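Local coordinates for protein eukaryotic Translation Initiation 4E (Schistosoma mansoni, PDB 3HXI) that binds the 7-methylguanosine cap of mRNA and the 4E-BP inhibitor peptide and, as an eIF4E-family initiation factor, probably recruits capped messages for translation, at residues A[102-113]-A[151-159]. Sequence-based numbering, arbitrary orientation. Where two conformers were deposited one is given.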
loop_
_atom_site.group_PDB
_atom_site.type_symbol
_atom_site.label_atom_id
_atom_site.label_comp_id
_atom_site.label_asym_id
_atom_site.label_seq_id
_atom_site.Cartn_x
_atom_site.Cartn_y
_atom_site.Cartn_z
ATOM N N GLU A 102 -8.205 2.888 -5.479
ATOM C CA GLU A 102 -8.167 1.642 -6.256
ATOM C C GLU A 102 -7.199 0.646 -5.619
ATOM O O GLU A 102 -7.465 -0.575 -5.565
ATOM C CB GLU A 102 -7.723 1.907 -7.700
ATOM C CG GLU A 102 -8.742 2.693 -8.539
ATOM C CD GLU A 102 -10.113 2.020 -8.579
ATOM O OE1 GLU A 102 -10.203 0.789 -8.798
ATOM O OE2 GLU A 102 -11.106 2.746 -8.434
ATOM N N LEU A 103 -6.064 1.165 -5.168
ATOM C CA LEU A 103 -5.054 0.314 -4.556
ATOM C C LEU A 103 -5.607 -0.346 -3.293
ATOM O O LEU A 103 -5.498 -1.574 -3.123
ATOM C CB LEU A 103 -3.758 1.077 -4.267
ATOM C CG LEU A 103 -2.550 0.197 -3.863
ATOM C CD1 LEU A 103 -2.196 -0.787 -4.984
ATOM C CD2 LEU A 103 -1.347 1.038 -3.463
ATOM N N LEU A 104 -6.215 0.451 -2.423
ATOM C CA LEU A 104 -6.738 -0.064 -1.168
ATOM C C LEU A 104 -7.912 -1.015 -1.382
ATOM O O LEU A 104 -8.030 -2.016 -0.694
ATOM C CB LEU A 104 -7.110 1.091 -0.221
ATOM C CG LEU A 104 -5.990 2.058 0.188
ATOM C CD1 LEU A 104 -6.474 2.869 1.372
ATOM C CD2 LEU A 104 -4.623 1.371 0.488
ATOM N N MET A 105 -8.758 -0.722 -2.374
ATOM C CA MET A 105 -9.835 -1.636 -2.734
ATOM C C MET A 105 -9.274 -3.008 -3.150
ATOM O O MET A 105 -9.762 -4.044 -2.709
ATOM C CB MET A 105 -10.733 -1.046 -3.817
ATOM C CG MET A 105 -11.762 -0.042 -3.269
ATOM S SD MET A 105 -13.034 0.355 -4.509
ATOM C CE MET A 105 -12.067 1.184 -5.767
ATOM N N LEU A 106 -8.239 -3.000 -3.981
ATOM C CA LEU A 106 -7.603 -4.231 -4.434
ATOM C C LEU A 106 -7.079 -5.016 -3.224
ATOM O O LEU A 106 -7.281 -6.229 -3.132
ATOM C CB LEU A 106 -6.487 -3.909 -5.435
ATOM C CG LEU A 106 -5.504 -5.022 -5.835
ATOM C CD1 LEU A 106 -6.201 -6.256 -6.416
ATOM C CD2 LEU A 106 -4.443 -4.470 -6.783
ATOM N N LEU A 107 -6.448 -4.319 -2.283
ATOM C CA LEU A 107 -5.884 -4.983 -1.099
ATOM C C LEU A 107 -6.948 -5.487 -0.122
ATOM O O LEU A 107 -6.933 -6.660 0.228
ATOM C CB LEU A 107 -4.877 -4.098 -0.370
ATOM C CG LEU A 107 -3.406 -4.256 -0.786
ATOM C CD1 LEU A 107 -3.196 -3.840 -2.230
ATOM C CD2 LEU A 107 -2.479 -3.465 0.145
ATOM N N ILE A 108 -7.850 -4.616 0.322
ATOM C CA ILE A 108 -8.819 -5.001 1.370
ATOM C C ILE A 108 -9.866 -5.972 0.811
ATOM O O ILE A 108 -10.375 -6.833 1.531
ATOM C CB ILE A 108 -9.516 -3.766 2.043
ATOM C CG1 ILE A 108 -10.436 -3.036 1.059
ATOM C CG2 ILE A 108 -8.478 -2.791 2.678
ATOM C CD1 ILE A 108 -11.927 -3.283 1.383
ATOM N N GLY A 109 -10.176 -5.838 -0.479
ATOM C CA GLY A 109 -11.096 -6.763 -1.140
ATOM C C GLY A 109 -10.418 -8.074 -1.507
ATOM O O GLY A 109 -11.085 -9.000 -1.990
ATOM N N SER A 110 -9.098 -8.146 -1.301
ATOM C CA SER A 110 -8.273 -9.308 -1.685
ATOM C C SER A 110 -8.570 -9.777 -3.111
ATOM O O SER A 110 -8.762 -10.971 -3.351
ATOM C CB SER A 110 -8.454 -10.469 -0.686
ATOM O OG SER A 110 -7.480 -11.490 -0.898
ATOM N N ASP A 111 -8.592 -8.845 -4.060
ATOM C CA ASP A 111 -9.037 -9.172 -5.419
ATOM C C ASP A 111 -7.882 -9.662 -6.301
ATOM O O ASP A 111 -7.642 -9.140 -7.392
ATOM C CB ASP A 111 -9.806 -8.011 -6.075
ATOM C CG ASP A 111 -10.684 -8.484 -7.218
ATOM O OD1 ASP A 111 -11.018 -9.690 -7.226
ATOM O OD2 ASP A 111 -11.035 -7.670 -8.097
ATOM N N TRP A 112 -7.165 -10.654 -5.775
ATOM C CA TRP A 112 -6.044 -11.316 -6.440
ATOM C C TRP A 112 -6.594 -12.626 -6.946
ATOM O O TRP A 112 -7.521 -13.161 -6.354
ATOM C CB TRP A 112 -4.916 -11.620 -5.433
ATOM C CG TRP A 112 -4.545 -10.431 -4.603
ATOM C CD1 TRP A 112 -4.945 -10.163 -3.319
ATOM C CD2 TRP A 112 -3.745 -9.317 -5.014
ATOM N NE1 TRP A 112 -4.421 -8.968 -2.902
ATOM C CE2 TRP A 112 -3.689 -8.419 -3.918
ATOM C CE3 TRP A 112 -3.062 -8.994 -6.196
ATOM C CZ2 TRP A 112 -2.979 -7.206 -3.969
ATOM C CZ3 TRP A 112 -2.361 -7.780 -6.253
ATOM C CH2 TRP A 112 -2.312 -6.910 -5.138
ATOM N N ASP A 113 -6.006 -13.155 -8.012
ATOM C CA ASP A 113 -6.471 -14.423 -8.571
ATOM C C ASP A 113 -6.355 -15.600 -7.588
ATOM O O ASP A 113 -7.267 -16.438 -7.515
ATOM C CB ASP A 113 -5.771 -14.720 -9.901
ATOM C CG ASP A 113 -6.233 -13.800 -11.046
ATOM O OD1 ASP A 113 -7.336 -13.208 -10.962
ATOM O OD2 ASP A 113 -5.491 -13.679 -12.053
ATOM N N ILE A 151 1.317 -10.145 -8.919
ATOM C CA ILE A 151 0.828 -9.042 -8.062
ATOM C C ILE A 151 1.105 -7.713 -8.740
ATOM O O ILE A 151 0.226 -6.844 -8.811
ATOM C CB ILE A 151 1.438 -9.093 -6.657
ATOM C CG1 ILE A 151 0.792 -10.218 -5.848
ATOM C CG2 ILE A 151 1.283 -7.736 -5.904
ATOM C CD1 ILE A 151 1.470 -10.469 -4.538
ATOM N N GLY A 152 2.325 -7.558 -9.251
ATOM C CA GLY A 152 2.704 -6.334 -9.945
ATOM C C GLY A 152 1.808 -6.094 -11.145
ATOM O O GLY A 152 1.357 -4.967 -11.368
ATOM N N ARG A 153 1.531 -7.165 -11.900
ATOM C CA ARG A 153 0.671 -7.063 -13.077
ATOM C C ARG A 153 -0.745 -6.620 -12.712
ATOM O O ARG A 153 -1.302 -5.725 -13.366
ATOM C CB ARG A 153 0.679 -8.376 -13.876
ATOM C CG ARG A 153 1.969 -8.560 -14.680
ATOM C CD ARG A 153 1.956 -9.775 -15.597
ATOM N NE ARG A 153 2.530 -10.956 -14.950
ATOM C CZ ARG A 153 1.827 -11.960 -14.435
ATOM N NH1 ARG A 153 2.460 -12.970 -13.871
ATOM N NH2 ARG A 153 0.496 -11.967 -14.487
ATOM N N ARG A 154 -1.301 -7.207 -11.660
ATOM C CA ARG A 154 -2.644 -6.849 -11.169
ATOM C C ARG A 154 -2.728 -5.405 -10.661
ATOM O O ARG A 154 -3.736 -4.732 -10.883
ATOM C CB ARG A 154 -3.094 -7.860 -10.093
ATOM C CG ARG A 154 -4.446 -7.589 -9.397
ATOM C CD ARG A 154 -5.652 -7.551 -10.342
ATOM N NE ARG A 154 -5.668 -8.638 -11.324
ATOM C CZ ARG A 154 -6.238 -9.831 -11.139
ATOM N NH1 ARG A 154 -6.860 -10.117 -10.003
ATOM N NH2 ARG A 154 -6.197 -10.748 -12.109
ATOM N N ILE A 155 -1.682 -4.941 -9.967
ATOM C CA ILE A 155 -1.611 -3.540 -9.504
ATOM C C ILE A 155 -1.703 -2.595 -10.709
ATOM O O ILE A 155 -2.456 -1.602 -10.681
ATOM C CB ILE A 155 -0.308 -3.266 -8.716
ATOM C CG1 ILE A 155 -0.316 -3.981 -7.362
ATOM C CG2 ILE A 155 -0.095 -1.754 -8.452
ATOM C CD1 ILE A 155 1.032 -3.868 -6.589
ATOM N N LYS A 156 -0.932 -2.888 -11.761
ATOM C CA LYS A 156 -0.898 -2.014 -12.939
ATOM C C LYS A 156 -2.259 -1.961 -13.599
ATOM O O LYS A 156 -2.710 -0.895 -14.034
ATOM C CB LYS A 156 0.148 -2.460 -13.971
ATOM C CG LYS A 156 1.566 -2.431 -13.468
ATOM C CD LYS A 156 2.572 -2.327 -14.611
ATOM C CE LYS A 156 2.727 -0.889 -15.102
ATOM N NZ LYS A 156 3.434 -0.879 -16.407
ATOM N N GLU A 157 -2.919 -3.114 -13.659
ATOM C CA GLU A 157 -4.257 -3.196 -14.251
ATOM C C GLU A 157 -5.225 -2.341 -13.465
ATOM O O GLU A 157 -5.883 -1.475 -14.026
ATOM C CB GLU A 157 -4.740 -4.637 -14.305
ATOM C CG GLU A 157 -4.025 -5.470 -15.357
ATOM C CD GLU A 157 -4.247 -6.969 -15.198
ATOM O OE1 GLU A 157 -4.884 -7.388 -14.203
ATOM O OE2 GLU A 157 -3.771 -7.734 -16.070
ATOM N N ARG A 158 -5.269 -2.547 -12.152
ATOM C CA ARG A 158 -6.275 -1.894 -11.332
ATOM C C ARG A 158 -6.031 -0.394 -11.225
ATOM O O ARG A 158 -6.983 0.390 -11.171
ATOM C CB ARG A 158 -6.371 -2.535 -9.940
ATOM C CG ARG A 158 -6.948 -3.941 -9.931
ATOM C CD ARG A 158 -8.451 -3.991 -10.235
ATOM N NE ARG A 158 -8.913 -5.378 -10.125
ATOM C CZ ARG A 158 -8.801 -6.314 -11.078
ATOM N NH1 ARG A 158 -8.259 -6.043 -12.265
ATOM N NH2 ARG A 158 -9.235 -7.543 -10.837
ATOM N N LEU A 159 -4.759 0.001 -11.220
ATOM C CA LEU A 159 -4.400 1.416 -11.129
ATOM C C LEU A 159 -4.284 2.100 -12.489
ATOM O O LEU A 159 -4.077 3.310 -12.556
ATOM C CB LEU A 159 -3.156 1.606 -10.280
ATOM C CG LEU A 159 -3.361 1.630 -8.761
ATOM C CD1 LEU A 159 -4.098 0.379 -8.215
ATOM C CD2 LEU A 159 -2.015 1.781 -8.082
HETATM O O HOH W 1 -9.672 0.098 -11.359
#
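Ile151 opens the contact by setting CG2 3.7 Å from CZ3 of the Trp112 indole, at an oblique approach. One turn on, Arg154 lays its aliphatic CG against Leu106 CD1 at 3.7 Å and obliquely against Trp112 CE3, then bends at chi2 and chi3 to bring its guanidinium to Asp111 and Asp113. Three acceptors hold that group and fix its rotation. NH1 reaches Asp111 O at 2.9 Å, almost exactly within the guanidinium plane; NH1 and NH2 both bond Asp113 OD1 from the same face of the carboxylate, the NH2 bond being 2.9 Å, in a salt bridge whose planes stand 74° apart; and NE turns back to Glu157 OE1 within its own helix. Ile155 brings CG1 to the indole edge at CH2 and CG2 to Leu103 CD1. Arg154 CD lies over the centre of one face of the Arg158 guanidinium, whose NH2 meets Asp111 OD2 at 3.3 Å, a salt bridge approached from above the carboxylate plane. A water donates to both Arg158 O and Glu102 OE1, the latter also salt-bridged to a basic side chain of the bound peptide. Leu159 CD1 ends the row 3.9 Å from Leu103 CD1. Segments 102-108 and 151-159, axes 9.6 Å apart at 133°, belong to helices 96-108 and 145-159 on the antiparallel sheet of the eIF4E fold; 102-113 forms part of the 4E-BP peptide surface, Leu103 touches strands 121-127 and 134-139, and helix 42-50 flanks Leu104 and Met105.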